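Local coordinates for protein Exo beta-1,2-glucooligosaccharide sophorohydrolase (non-reducing end) (PDB 5Z06) that hydrolyses linear beta-1,2-glucan and beta-1,2-glucooligosaccharides from the non-reducing end, releasing sophorose as an exo-acting glycoside hydrolase of family GH144, at residues Q24-K34 / T57-S68; S14-A25 / N35-A43. All blocks are in the same frame, centred on the assembly; numbering follows the deposited sequence.

Interaction 1 (Q24-K34 / T57-S68); sequences QAKYTSPSWIK and TYVSAPGGDWYS
Strand 24-28 runs antiparallel to strand 65-68, at 171° between their directions, and strand 32-33 pairs likewise with strand 57-59, the register shifting by two residues where both segments pass from one sheet to the other, consistent with two facing antiparallel sheets in the N-terminal region. Between the two pairings lies Ser31, whose OG accepts a nearly straight hydrogen bond from Ala61 N (2.7 Å) and also bonds a water that donates to Ala61 O. Beside it Pro30, preceded by a cis peptide bond, lays CG against Ala61 CB at 3.7 Å. Ile33 and Trp66 pack against each other where the two strand pairs face one another, their side chains crossing at about a right angle. With CG1 anti to the backbone N (chi1 -179°), the isoleucine carries CD1 to 3.8 Å from Trp66 CE3 and equally near Ser68 CB. The indole NE1 donates to Ser60 OG (2.9 Å), close to the ring plane, which should fix the ring's rotation, while Tyr58 CB lies over one indole face. Ser68 OG donates to Gln24 O at 2.7 Å. The buried hydroxyls of Ser31, Ser60 and Ser68 thus each pair with a backbone or indole polar atom, beside the apolar packing of Ile33 and Trp66.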
loop_
_atom_site.group_PDB
_atom_site.type_symbol
_atom_site.label_atom_id
_atom_site.label_comp_id
_atom_site.label_asym_id
_atom_site.label_seq_id
_atom_site.Cartn_x
_atom_site.Cartn_y
_atom_site.Cartn_z
ATOM N N GLN A 24 -16.811 7.785 14.513
ATOM C CA GLN A 24 -18.151 8.254 14.336
ATOM C C GLN A 24 -18.413 9.152 15.532
ATOM O O GLN A 24 -17.877 8.933 16.618
ATOM C CB GLN A 24 -19.108 7.075 14.252
ATOM C CG GLN A 24 -20.550 7.447 13.941
ATOM C CD GLN A 24 -21.487 6.237 13.879
ATOM O OE1 GLN A 24 -21.106 5.103 14.219
ATOM N NE2 GLN A 24 -22.725 6.480 13.448
ATOM N N ALA A 25 -19.197 10.189 15.314
ATOM C CA ALA A 25 -19.667 11.022 16.400
ATOM C C ALA A 25 -21.008 11.581 15.980
ATOM O O ALA A 25 -21.153 12.141 14.898
ATOM C CB ALA A 25 -18.674 12.113 16.731
ATOM N N LYS A 26 -22.005 11.356 16.813
ATOM C CA LYS A 26 -23.350 11.762 16.494
ATOM C C LYS A 26 -24.047 12.064 17.780
ATOM O O LYS A 26 -23.587 11.681 18.850
ATOM C CB LYS A 26 -24.097 10.690 15.696
ATOM C CG LYS A 26 -24.092 9.306 16.312
ATOM C CD LYS A 26 -24.569 8.217 15.341
ATOM C CE LYS A 26 -26.082 8.084 15.268
ATOM N NZ LYS A 26 -26.513 6.661 15.346
ATOM N N TYR A 27 -25.155 12.773 17.671
ATOM C CA TYR A 27 -25.847 13.261 18.846
ATOM C C TYR A 27 -27.286 13.544 18.529
ATOM O O TYR A 27 -27.678 13.727 17.369
ATOM C CB TYR A 27 -25.166 14.540 19.396
ATOM C CG TYR A 27 -25.173 15.636 18.380
ATOM C CD1 TYR A 27 -26.236 16.546 18.309
ATOM C CD2 TYR A 27 -24.163 15.719 17.426
ATOM C CE1 TYR A 27 -26.275 17.523 17.327
ATOM C CE2 TYR A 27 -24.183 16.701 16.454
ATOM C CZ TYR A 27 -25.240 17.598 16.404
ATOM O OH TYR A 27 -25.264 18.558 15.434
ATOM N N THR A 28 -28.053 13.591 19.601
ATOM C CA THR A 28 -29.435 14.008 19.591
ATOM C C THR A 28 -29.460 15.208 20.518
ATOM O O THR A 28 -29.152 15.098 21.718
ATOM C CB THR A 28 -30.341 12.928 20.160
ATOM O OG1 THR A 28 -30.068 11.702 19.494
ATOM C CG2 THR A 28 -31.824 13.301 19.999
ATOM N N SER A 29 -29.779 16.356 19.945
ATOM C CA SER A 29 -29.970 17.573 20.717
ATOM C C SER A 29 -31.012 17.294 21.837
ATOM O O SER A 29 -31.974 16.576 21.584
ATOM C CB SER A 29 -30.423 18.672 19.758
ATOM O OG SER A 29 -30.883 19.786 20.468
ATOM N N PRO A 30 -30.862 17.838 23.046
ATOM C CA PRO A 30 -29.966 18.950 23.377
ATOM C C PRO A 30 -28.539 18.583 23.704
ATOM O O PRO A 30 -27.786 19.454 24.111
ATOM C CB PRO A 30 -30.631 19.558 24.631
ATOM C CG PRO A 30 -31.325 18.384 25.246
ATOM C CD PRO A 30 -31.929 17.707 24.054
ATOM N N SER A 31 -28.181 17.317 23.572
ATOM C CA SER A 31 -26.787 16.922 23.690
ATOM C C SER A 31 -26.019 17.299 22.423
ATOM O O SER A 31 -26.595 17.612 21.378
ATOM C CB SER A 31 -26.662 15.420 23.983
ATOM O OG SER A 31 -26.979 15.165 25.324
ATOM N N TRP A 32 -24.706 17.259 22.533
ATOM C CA TRP A 32 -23.867 17.606 21.439
ATOM C C TRP A 32 -22.564 16.869 21.550
ATOM O O TRP A 32 -22.101 16.574 22.639
ATOM C CB TRP A 32 -23.647 19.119 21.389
ATOM C CG TRP A 32 -22.809 19.528 20.237
ATOM C CD1 TRP A 32 -23.088 19.348 18.899
ATOM C CD2 TRP A 32 -21.515 20.122 20.296
ATOM N NE1 TRP A 32 -22.048 19.821 18.130
ATOM C CE2 TRP A 32 -21.070 20.300 18.963
ATOM C CE3 TRP A 32 -20.689 20.542 21.341
ATOM C CZ2 TRP A 32 -19.849 20.882 18.664
ATOM C CZ3 TRP A 32 -19.460 21.121 21.031
ATOM C CH2 TRP A 32 -19.066 21.295 19.706
ATOM N N ILE A 33 -22.022 16.502 20.399
ATOM C CA ILE A 33 -20.634 16.100 20.304
ATOM C C ILE A 33 -20.019 16.729 19.060
ATOM O O ILE A 33 -20.623 16.747 17.978
ATOM C CB ILE A 33 -20.436 14.564 20.332
ATOM C CG1 ILE A 33 -18.954 14.235 20.246
ATOM C CG2 ILE A 33 -21.228 13.862 19.218
ATOM C CD1 ILE A 33 -18.613 12.847 20.732
ATOM N N LYS A 34 -18.805 17.242 19.233
ATOM C CA LYS A 34 -18.134 17.939 18.180
ATOM C C LYS A 34 -17.737 16.910 17.152
ATOM O O LYS A 34 -17.192 15.863 17.503
ATOM C CB LYS A 34 -16.897 18.669 18.712
ATOM C CG LYS A 34 -16.251 19.578 17.687
ATOM C CD LYS A 34 -15.001 20.217 18.257
ATOM C CE LYS A 34 -14.142 20.864 17.208
ATOM N NZ LYS A 34 -12.891 21.435 17.796
ATOM N N THR A 57 -15.261 16.301 22.365
ATOM C CA THR A 57 -15.891 17.479 22.968
ATOM C C THR A 57 -17.374 17.260 22.884
ATOM O O THR A 57 -17.927 17.053 21.796
ATOM C CB THR A 57 -15.446 18.788 22.313
ATOM O OG1 THR A 57 -14.083 19.018 22.669
ATOM C CG2 THR A 57 -16.284 19.989 22.777
ATOM N N TYR A 58 -18.009 17.269 24.051
ATOM C CA TYR A 58 -19.407 16.899 24.150
ATOM C C TYR A 58 -20.160 17.670 25.211
ATOM O O TYR A 58 -19.578 18.212 26.141
ATOM C CB TYR A 58 -19.539 15.394 24.430
ATOM C CG TYR A 58 -18.880 14.968 25.715
ATOM C CD1 TYR A 58 -17.517 14.645 25.748
ATOM C CD2 TYR A 58 -19.604 14.926 26.918
ATOM C CE1 TYR A 58 -16.899 14.253 26.932
ATOM C CE2 TYR A 58 -18.993 14.542 28.122
ATOM C CZ TYR A 58 -17.647 14.221 28.127
ATOM O OH TYR A 58 -17.025 13.856 29.299
ATOM N N VAL A 59 -21.479 17.665 25.040
ATOM C CA VAL A 59 -22.440 18.109 26.023
ATOM C C VAL A 59 -23.406 16.951 26.226
ATOM O O VAL A 59 -24.104 16.531 25.306
ATOM C CB VAL A 59 -23.206 19.361 25.552
ATOM C CG1 VAL A 59 -24.213 19.807 26.606
ATOM C CG2 VAL A 59 -22.227 20.494 25.257
ATOM N N SER A 60 -23.425 16.432 27.437
ATOM C CA SER A 60 -24.365 15.401 27.818
ATOM C C SER A 60 -25.508 16.147 28.492
ATOM O O SER A 60 -25.381 16.556 29.640
ATOM C CB SER A 60 -23.693 14.413 28.772
ATOM O OG SER A 60 -22.457 13.956 28.247
ATOM N N ALA A 61 -26.594 16.375 27.755
ATOM C CA ALA A 61 -27.729 17.132 28.265
ATOM C C ALA A 61 -28.890 16.196 28.592
ATOM O O ALA A 61 -29.129 15.214 27.868
ATOM C CB ALA A 61 -28.174 18.190 27.262
ATOM N N PRO A 62 -29.632 16.503 29.676
ATOM C CA PRO A 62 -30.785 15.677 29.989
ATOM C C PRO A 62 -31.729 15.645 28.812
ATOM O O PRO A 62 -31.975 16.672 28.188
ATOM C CB PRO A 62 -31.442 16.392 31.184
ATOM C CG PRO A 62 -30.399 17.291 31.750
ATOM C CD PRO A 62 -29.417 17.582 30.661
ATOM N N GLY A 63 -32.224 14.460 28.493
ATOM C CA GLY A 63 -33.130 14.271 27.368
ATOM C C GLY A 63 -32.464 14.155 26.004
ATOM O O GLY A 63 -33.148 13.963 25.000
ATOM N N GLY A 64 -31.141 14.292 25.955
ATOM C CA GLY A 64 -30.411 14.192 24.710
ATOM C C GLY A 64 -29.521 12.980 24.783
ATOM O O GLY A 64 -29.437 12.301 25.805
ATOM N N ASP A 65 -28.820 12.726 23.695
ATOM C CA ASP A 65 -27.864 11.645 23.672
ATOM C C ASP A 65 -26.738 12.000 22.729
ATOM O O ASP A 65 -26.912 12.819 21.838
ATOM C CB ASP A 65 -28.550 10.359 23.208
ATOM C CG ASP A 65 -27.877 9.104 23.742
ATOM O OD1 ASP A 65 -27.075 9.158 24.711
ATOM O OD2 ASP A 65 -28.160 8.044 23.170
ATOM N N TRP A 66 -25.578 11.401 22.956
ATOM C CA TRP A 66 -24.546 11.380 21.960
ATOM C C TRP A 66 -23.866 10.032 21.935
ATOM O O TRP A 66 -23.906 9.271 22.900
ATOM C CB TRP A 66 -23.544 12.534 22.152
ATOM C CG TRP A 66 -22.780 12.564 23.430
ATOM C CD1 TRP A 66 -23.037 13.340 24.526
ATOM C CD2 TRP A 66 -21.596 11.824 23.738
ATOM N NE1 TRP A 66 -22.096 13.125 25.493
ATOM C CE2 TRP A 66 -21.198 12.199 25.043
ATOM C CE3 TRP A 66 -20.840 10.883 23.044
ATOM C CZ2 TRP A 66 -20.069 11.664 25.664
ATOM C CZ3 TRP A 66 -19.723 10.356 23.651
ATOM C CH2 TRP A 66 -19.352 10.735 24.955
ATOM N N TYR A 67 -23.255 9.747 20.793
ATOM C CA TYR A 67 -22.544 8.514 20.568
ATOM C C TYR A 67 -21.253 8.843 19.834
ATOM O O TYR A 67 -21.237 9.676 18.913
ATOM C CB TYR A 67 -23.387 7.572 19.727
ATOM C CG TYR A 67 -22.671 6.282 19.435
ATOM C CD1 TYR A 67 -22.531 5.310 20.420
ATOM C CD2 TYR A 67 -22.098 6.047 18.179
ATOM C CE1 TYR A 67 -21.851 4.137 20.159
ATOM C CE2 TYR A 67 -21.419 4.876 17.907
ATOM C CZ TYR A 67 -21.298 3.931 18.889
ATOM O OH TYR A 67 -20.633 2.783 18.616
ATOM N N SER A 68 -20.181 8.199 20.246
ATOM C CA SER A 68 -18.978 8.221 19.475
ATOM C C SER A 68 -18.380 6.849 19.451
ATOM O O SER A 68 -18.560 6.080 20.381
ATOM C CB SER A 68 -17.972 9.184 20.063
ATOM O OG SER A 68 -16.923 9.337 19.151
HETATM O O HOH W 1 -26.845 13.288 27.230
HETATM O O HOH W 2 -15.457 15.558 19.702
#

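Interaction 2 (S14-A25 / N35-A43); sequences SLMKGDYFYSQA and NARHHLPVA
Asp19 and Pro41 form a single backbone bridge, and beyond it the type I' beta turn from Ala36 to His39 lies against the start of strand 23-28, an outermost strand of its sheet in the N-terminal beta region. Backbone bonds hold both ends: Val42 N donates to Gly18 O, Tyr20 N to Leu40 O, and Ala25 N to His38 O at 2.8 Å. A water joins Gly18 N to Val42 O.

Side-chain hydrogen bonds grip the middle. Ser23 OG donates to Tyr20 O and accepts from Leu40 N (2.8 Å), its chi1 of 64° putting the hydroxyl between the backbone N and the carbonyl carbon, from where it reaches both partners. His39 ND1 donates to Ser23 O at 2.9 Å, and Phe21 CA lies over one face of that imidazole with Arg37 O over the opposite face. Replacing His39, for instance by an alanine, is likely to leave Ser23 O without this donor and to remove the ring packed between Phe21 CA and Arg37 O. Asn35 OD1 accepts from His38 N in an Asx motif that spans the start of the turn.

The charged contact is a salt bridge from Asp19 OD2 to Arg37 NH2 (2.6 Å), carboxylate and guanidinium planes turned 71° apart; Asp19 OD1 is held separately by Asn657, which ties the loop to the region around strand 658-659.

Among apolar contacts, Val42 CG2 reaches Ser14 CB at 3.5 Å and Tyr20 CB at 3.8 Å, while Leu40 CD2 packs on Ala25 CB. Within the turn, His38 ND1 donates to Ala25 O at 3.3 Å, the oxygen lying in the imidazole plane.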
loop_
_atom_site.group_PDB
_atom_site.type_symbol
_atom_site.label_atom_id
_atom_site.label_comp_id
_atom_site.label_asym_id
_atom_site.label_seq_id
_atom_site.Cartn_x
_atom_site.Cartn_y
_atom_site.Cartn_z
ATOM N N SER A 14 -3.898 10.109 13.483
ATOM C CA SER A 14 -4.607 10.318 12.230
ATOM C C SER A 14 -3.578 10.796 11.236
ATOM O O SER A 14 -2.871 11.775 11.509
ATOM C CB SER A 14 -5.690 11.362 12.393
ATOM O OG SER A 14 -6.454 11.467 11.227
ATOM N N LEU A 15 -3.460 10.093 10.111
ATOM C CA LEU A 15 -2.608 10.549 9.015
ATOM C C LEU A 15 -3.185 11.767 8.326
ATOM O O LEU A 15 -2.459 12.499 7.675
ATOM C CB LEU A 15 -2.362 9.421 8.003
ATOM C CG LEU A 15 -1.632 8.193 8.571
ATOM C CD1 LEU A 15 -1.467 7.095 7.531
ATOM C CD2 LEU A 15 -0.270 8.604 9.124
ATOM N N MET A 16 -4.485 11.990 8.473
ATOM C CA MET A 16 -5.114 13.219 7.994
ATOM C C MET A 16 -5.361 14.189 9.142
ATOM O O MET A 16 -5.607 13.781 10.263
ATOM C CB MET A 16 -6.435 12.900 7.276
ATOM C CG MET A 16 -6.278 12.057 6.028
ATOM S SD MET A 16 -5.191 12.800 4.794
ATOM C CE MET A 16 -6.345 13.403 3.572
ATOM N N LYS A 17 -5.301 15.483 8.843
ATOM C CA LYS A 17 -5.675 16.503 9.797
ATOM C C LYS A 17 -7.169 16.611 9.837
ATOM O O LYS A 17 -7.873 15.999 9.034
ATOM C CB LYS A 17 -5.081 17.858 9.417
ATOM C CG LYS A 17 -3.580 17.884 9.577
ATOM C CD LYS A 17 -2.948 19.081 8.894
ATOM C CE LYS A 17 -1.450 18.843 8.703
ATOM N NZ LYS A 17 -0.877 19.830 7.744
ATOM N N GLY A 18 -7.628 17.385 10.816
ATOM C CA GLY A 18 -8.992 17.872 10.887
ATOM C C GLY A 18 -9.926 16.918 11.578
ATOM O O GLY A 18 -10.464 17.230 12.605
ATOM N N ASP A 19 -10.115 15.755 10.983
ATOM C CA ASP A 19 -11.020 14.755 11.491
ATOM C C ASP A 19 -10.539 13.355 11.125
ATOM O O ASP A 19 -9.692 13.192 10.262
ATOM C CB ASP A 19 -12.418 14.993 10.920
ATOM C CG ASP A 19 -12.449 14.999 9.392
ATOM O OD1 ASP A 19 -12.375 13.938 8.743
ATOM O OD2 ASP A 19 -12.577 16.084 8.822
ATOM N N TYR A 20 -11.121 12.358 11.783
ATOM C CA TYR A 20 -10.608 11.012 11.754
ATOM C C TYR A 20 -11.611 10.089 11.079
ATOM O O TYR A 20 -12.733 9.872 11.560
ATOM C CB TYR A 20 -10.269 10.503 13.153
ATOM C CG TYR A 20 -9.563 9.169 13.086
ATOM C CD1 TYR A 20 -8.396 9.027 12.326
ATOM C CD2 TYR A 20 -10.077 8.034 13.719
ATOM C CE1 TYR A 20 -7.755 7.806 12.218
ATOM C CE2 TYR A 20 -9.415 6.813 13.625
ATOM C CZ TYR A 20 -8.256 6.714 12.858
ATOM O OH TYR A 20 -7.573 5.540 12.697
ATOM N N PHE A 21 -11.186 9.546 9.953
ATOM C CA PHE A 21 -12.070 8.828 9.107
ATOM C C PHE A 21 -12.702 7.692 9.874
ATOM O O PHE A 21 -13.899 7.519 9.816
ATOM C CB PHE A 21 -11.370 8.295 7.840
ATOM C CG PHE A 21 -12.274 7.440 7.040
ATOM C CD1 PHE A 21 -13.134 8.004 6.134
ATOM C CD2 PHE A 21 -12.349 6.089 7.282
ATOM C CE1 PHE A 21 -14.034 7.227 5.434
ATOM C CE2 PHE A 21 -13.255 5.303 6.594
ATOM C CZ PHE A 21 -14.093 5.871 5.662
ATOM N N TYR A 22 -11.890 6.959 10.618
ATOM C CA TYR A 22 -12.344 5.763 11.323
ATOM C C TYR A 22 -12.905 6.100 12.693
ATOM O O TYR A 22 -12.473 5.558 13.706
ATOM C CB TYR A 22 -11.186 4.800 11.475
ATOM C CG TYR A 22 -10.704 4.268 10.161
ATOM C CD1 TYR A 22 -11.410 3.280 9.494
ATOM C CD2 TYR A 22 -9.551 4.760 9.577
ATOM C CE1 TYR A 22 -10.965 2.781 8.281
ATOM C CE2 TYR A 22 -9.113 4.272 8.366
ATOM C CZ TYR A 22 -9.806 3.278 7.739
ATOM O OH TYR A 22 -9.323 2.827 6.554
ATOM N N SER A 23 -13.860 7.011 12.709
ATOM C CA SER A 23 -14.574 7.344 13.907
ATOM C C SER A 23 -15.958 7.775 13.521
ATOM O O SER A 23 -16.252 8.087 12.365
ATOM C CB SER A 23 -13.890 8.463 14.678
ATOM O OG SER A 23 -13.878 9.647 13.924
ATOM N N GLN A 24 -16.811 7.785 14.513
ATOM C CA GLN A 24 -18.151 8.254 14.336
ATOM C C GLN A 24 -18.413 9.152 15.532
ATOM O O GLN A 24 -17.877 8.933 16.618
ATOM C CB GLN A 24 -19.108 7.075 14.252
ATOM C CG GLN A 24 -20.550 7.447 13.941
ATOM C CD GLN A 24 -21.487 6.237 13.879
ATOM O OE1 GLN A 24 -21.106 5.103 14.219
ATOM N NE2 GLN A 24 -22.725 6.480 13.448
ATOM N N ALA A 25 -19.197 10.189 15.314
ATOM C CA ALA A 25 -19.667 11.022 16.400
ATOM C C ALA A 25 -21.008 11.581 15.980
ATOM O O ALA A 25 -21.153 12.141 14.898
ATOM C CB ALA A 25 -18.674 12.113 16.731
ATOM N N ASN A 35 -18.018 17.220 15.889
ATOM C CA ASN A 35 -17.759 16.303 14.795
ATOM C C ASN A 35 -17.658 17.056 13.486
ATOM O O ASN A 35 -18.233 18.124 13.332
ATOM C CB ASN A 35 -18.885 15.261 14.678
ATOM C CG ASN A 35 -20.185 15.863 14.171
ATOM O OD1 ASN A 35 -20.508 15.733 12.998
ATOM N ND2 ASN A 35 -20.911 16.557 15.040
ATOM N N ALA A 36 -16.916 16.473 12.555
ATOM C CA ALA A 36 -16.864 16.927 11.179
ATOM C C ALA A 36 -17.419 15.776 10.389
ATOM O O ALA A 36 -16.834 14.695 10.395
ATOM C CB ALA A 36 -15.428 17.210 10.774
ATOM N N ARG A 37 -18.576 15.977 9.766
ATOM C CA ARG A 37 -19.253 14.928 8.978
ATOM C C ARG A 37 -19.362 13.633 9.761
ATOM O O ARG A 37 -19.171 12.554 9.232
ATOM C CB ARG A 37 -18.541 14.674 7.647
ATOM C CG ARG A 37 -18.432 15.876 6.735
ATOM C CD ARG A 37 -17.472 15.558 5.593
ATOM N NE ARG A 37 -16.123 15.957 5.995
ATOM C CZ ARG A 37 -15.098 15.165 6.300
ATOM N NH1 ARG A 37 -15.162 13.836 6.221
ATOM N NH2 ARG A 37 -13.961 15.737 6.676
ATOM N N HIS A 38 -19.698 13.777 11.039
ATOM C CA HIS A 38 -19.890 12.675 11.956
ATOM C C HIS A 38 -18.641 11.878 12.223
ATOM O O HIS A 38 -18.729 10.705 12.558
ATOM C CB HIS A 38 -21.067 11.792 11.513
ATOM C CG HIS A 38 -22.326 12.568 11.337
ATOM N ND1 HIS A 38 -22.962 13.187 12.397
ATOM C CD2 HIS A 38 -23.033 12.889 10.232
ATOM C CE1 HIS A 38 -24.039 13.814 11.954
ATOM N NE2 HIS A 38 -24.103 13.654 10.643
ATOM N N HIS A 39 -17.491 12.540 12.122
ATOM C CA HIS A 39 -16.215 11.970 12.494
ATOM C C HIS A 39 -15.724 12.836 13.631
ATOM O O HIS A 39 -16.084 14.018 13.733
ATOM C CB HIS A 39 -15.201 12.024 11.358
ATOM C CG HIS A 39 -15.580 11.218 10.152
ATOM N ND1 HIS A 39 -15.732 9.849 10.180
ATOM C CD2 HIS A 39 -15.801 11.591 8.868
ATOM C CE1 HIS A 39 -16.060 9.418 8.974
ATOM N NE2 HIS A 39 -16.106 10.454 8.160
ATOM N N LEU A 40 -14.896 12.236 14.468
ATOM C CA LEU A 40 -14.281 12.911 15.568
ATOM C C LEU A 40 -13.249 13.864 15.051
ATOM O O LEU A 40 -12.598 13.557 14.061
ATOM C CB LEU A 40 -13.606 11.925 16.508
ATOM C CG LEU A 40 -14.571 11.195 17.413
ATOM C CD1 LEU A 40 -13.810 10.156 18.214
ATOM C CD2 LEU A 40 -15.268 12.171 18.353
ATOM N N PRO A 41 -13.094 15.023 15.713
ATOM C CA PRO A 41 -12.013 15.906 15.314
ATOM C C PRO A 41 -10.679 15.350 15.713
ATOM O O PRO A 41 -10.573 14.595 16.676
ATOM C CB PRO A 41 -12.310 17.210 16.064
ATOM C CG PRO A 41 -13.734 17.119 16.449
ATOM C CD PRO A 41 -13.976 15.661 16.694
ATOM N N VAL A 42 -9.663 15.719 14.963
ATOM C CA VAL A 42 -8.311 15.348 15.280
ATOM C C VAL A 42 -7.687 16.582 15.881
ATOM O O VAL A 42 -7.587 17.614 15.223
ATOM C CB VAL A 42 -7.538 14.941 14.025
ATOM C CG1 VAL A 42 -6.063 14.747 14.339
ATOM C CG2 VAL A 42 -8.116 13.653 13.476
ATOM N N ALA A 43 -7.242 16.463 17.116
ATOM C CA ALA A 43 -6.524 17.541 17.757
ATOM C C ALA A 43 -5.050 17.379 17.432
ATOM O O ALA A 43 -4.425 16.373 17.824
ATOM C CB ALA A 43 -6.733 17.491 19.249
HETATM O O HOH W 3 -6.032 18.034 12.899
#

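How the interactions relate
From the N terminus, residues 14-25 lead into strand 23-28, whose residues Gln24 and Ala25 belong to both interactions. The chain then turns through strand 32-33 into residues 35-43, which return to 14-25 and close the shorter loop, interaction 2. After strand 42-43 it enters strand 53-59 and residues 57-68, which reach back to 24-34 and close interaction 1. The segments alternate along the chain, so the two loops cross. Leu40 bridges the contacts by packing on Ser68 and Ile33, and Pro41 touches Lys34. Together they tie the sheet containing strands 23-28 and 65-71 to that containing 32-33, 42-43 and 53-59.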